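Local structure of Bak protein (Grouper iridovirus, 5VMN) at residues A46-P51 and Q79-K84. The protein is a viral Bcl-2 protein that inhibits apoptosis of the infected host cell by exclusively sequestering the pro-apoptotic protein Bim. Numbering follows the deposited sequence.
Sequences AFPRLP and QLYFTK. With EDO (1,2-ethanediol), chain L; NO3 (nitrate ion), chain I.
The phenol oxygen of Y81 is gripped twice: it donates to the backbone carbonyl of P48, with OH and O 2.7 Å apart, and accepts a hydrogen from a water. That water's oxygen lies 2.9 Å from Y81 OH. The bond to P48 lies in the carbonyl plane on a lone pair, the C=O...OH angle being 140°. Because that carbonyl also sits at the ring edge, in the ring plane, the hydroxyl can keep its proton in the plane of the ring, the orientation a phenol prefers. The same water also makes a weak hydrogen bond to L50 O.

Tyrosine suits this place because it is long enough to run from the helix to the loop, with a polar end for the backbone and a flat face for carbon. Over one face lies P51, its CB 3.8 Å from the ring centroid and 14° off the normal, a CH-pi contact for which a rigid, apolar proline is well shaped; P51 also touches E90 and I94 of helix 88-103. With CG of Y81 roughly anti to the carbonyl carbon (chi1 -85°), the ring turns a face to P51 CB and its hydroxyl to P48 O.

In this all-helical Bcl-2 fold, the contact pins the connection between helices 40-44 and 53-60 onto the C-terminal part of helix 68-84. F44 meets the Y81 ring edge-to-face, and I53 and I56 also touch its side chain.

F47 crosses Y81 at about a right angle, its apolar side chain also packing on I56. Its CB comes to 3.4 Å from Y81 OH, which lies near the plane of the phenylalanine ring, at its edge. P48, lacking an N-H, still offers its carbonyl to the phenol, and its CD approaches Y81 OH to 3.6 Å.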
# COMPACT_ATOMS: atom_id res chain seq x y z
N ALA A 46 1.76 5.31 17.39
CA ALA A 46 3.10 5.80 17.64
C ALA A 46 3.71 6.44 16.40
O ALA A 46 4.85 6.91 16.46
CB ALA A 46 4.00 4.65 18.12
N PHE A 47 2.99 6.51 15.29
CA PHE A 47 3.44 7.15 14.06
C PHE A 47 3.14 8.65 14.11
O PHE A 47 2.32 9.09 14.91
CB PHE A 47 2.72 6.52 12.87
CG PHE A 47 3.30 5.20 12.39
CD1 PHE A 47 3.80 5.08 11.10
CD2 PHE A 47 3.33 4.10 13.19
CE1 PHE A 47 4.36 3.91 10.65
CE2 PHE A 47 3.85 2.90 12.73
CZ PHE A 47 4.36 2.81 11.46
N PRO A 48 3.78 9.46 13.27
CA PRO A 48 3.52 10.90 13.32
C PRO A 48 2.14 11.22 12.78
O PRO A 48 1.56 10.48 11.99
CB PRO A 48 4.60 11.52 12.43
CG PRO A 48 5.29 10.49 11.82
CD PRO A 48 4.89 9.17 12.38
N ARG A 49 1.64 12.37 13.23
CA ARG A 49 0.32 12.81 12.79
C ARG A 49 0.32 13.10 11.30
O ARG A 49 -0.66 12.79 10.59
CB ARG A 49 -0.09 14.06 13.59
CG ARG A 49 -0.26 13.71 15.06
CD ARG A 49 0.32 14.76 15.97
NE ARG A 49 -0.61 15.84 16.10
CZ ARG A 49 -0.35 16.98 16.72
NH1 ARG A 49 0.83 17.22 17.29
NH2 ARG A 49 -1.29 17.88 16.76
N LEU A 50 1.42 13.65 10.79
CA LEU A 50 1.52 14.05 9.39
C LEU A 50 2.01 12.87 8.58
O LEU A 50 3.11 12.38 8.84
CB LEU A 50 2.51 15.20 9.25
CG LEU A 50 2.62 15.75 7.84
CD1 LEU A 50 1.33 16.43 7.43
CD2 LEU A 50 3.78 16.73 7.78
N PRO A 51 1.25 12.36 7.60
CA PRO A 51 1.72 11.18 6.86
C PRO A 51 2.92 11.46 5.97
O PRO A 51 2.98 12.48 5.27
CB PRO A 51 0.52 10.79 6.01
CG PRO A 51 -0.34 11.96 5.95
CD PRO A 51 -0.12 12.74 7.22
N GLN A 79 -3.81 3.06 4.85
CA GLN A 79 -5.26 3.08 5.05
C GLN A 79 -5.66 3.77 6.35
O GLN A 79 -6.63 4.55 6.37
CB GLN A 79 -5.79 1.65 5.02
CG GLN A 79 -7.30 1.55 5.22
CD GLN A 79 -8.08 2.08 4.06
OE1 GLN A 79 -8.30 1.36 3.09
NE2 GLN A 79 -8.51 3.33 4.15
N LEU A 80 -4.93 3.51 7.43
CA LEU A 80 -5.25 4.15 8.69
C LEU A 80 -5.06 5.66 8.60
O LEU A 80 -5.91 6.43 9.07
CB LEU A 80 -4.39 3.54 9.80
CG LEU A 80 -4.77 2.09 10.14
CD1 LEU A 80 -3.72 1.46 11.01
CD2 LEU A 80 -6.11 2.05 10.88
N TYR A 81 -3.98 6.11 7.95
CA TYR A 81 -3.83 7.55 7.71
C TYR A 81 -4.97 8.09 6.86
O TYR A 81 -5.48 9.18 7.13
CB TYR A 81 -2.50 7.84 7.00
CG TYR A 81 -1.31 8.00 7.90
CD1 TYR A 81 -1.22 9.04 8.80
CD2 TYR A 81 -0.21 7.16 7.77
CE1 TYR A 81 -0.10 9.21 9.59
CE2 TYR A 81 0.92 7.32 8.57
CZ TYR A 81 0.97 8.35 9.46
OH TYR A 81 2.09 8.53 10.22
N PHE A 82 -5.33 7.38 5.79
CA PHE A 82 -6.35 7.86 4.87
C PHE A 82 -7.70 7.97 5.57
O PHE A 82 -8.40 8.99 5.46
CB PHE A 82 -6.41 6.90 3.68
CG PHE A 82 -7.23 7.37 2.52
CD1 PHE A 82 -8.59 7.16 2.50
CD2 PHE A 82 -6.62 7.95 1.42
CE1 PHE A 82 -9.35 7.54 1.40
CE2 PHE A 82 -7.38 8.33 0.32
CZ PHE A 82 -8.74 8.13 0.32
N THR A 83 -8.06 6.95 6.36
CA THR A 83 -9.31 6.99 7.10
C THR A 83 -9.35 8.17 8.05
O THR A 83 -10.39 8.82 8.21
CB THR A 83 -9.51 5.68 7.86
OG1 THR A 83 -9.63 4.62 6.91
CG2 THR A 83 -10.78 5.71 8.67
N LYS A 84 -8.22 8.46 8.70
CA LYS A 84 -8.17 9.53 9.68
C LYS A 84 -8.09 10.91 9.05
O LYS A 84 -8.26 11.91 9.77
CB LYS A 84 -6.97 9.28 10.61
CG LYS A 84 -6.91 10.13 11.84
CD LYS A 84 -5.67 9.79 12.68
CE LYS A 84 -5.71 10.46 14.05
NZ LYS A 84 -4.48 10.17 14.85
C1 EDO L . -0.18 9.67 16.78
O1 EDO L . -0.78 9.10 17.98
C2 EDO L . -0.33 8.81 15.52
O2 EDO L . -1.69 8.49 15.23
N NO3 I . -4.01 7.72 17.37
O1 NO3 I . -2.97 8.39 17.05
O2 NO3 I . -4.38 7.70 18.59
O3 NO3 I . -4.65 7.08 16.47
O HOH W 1 4.22 9.24 8.46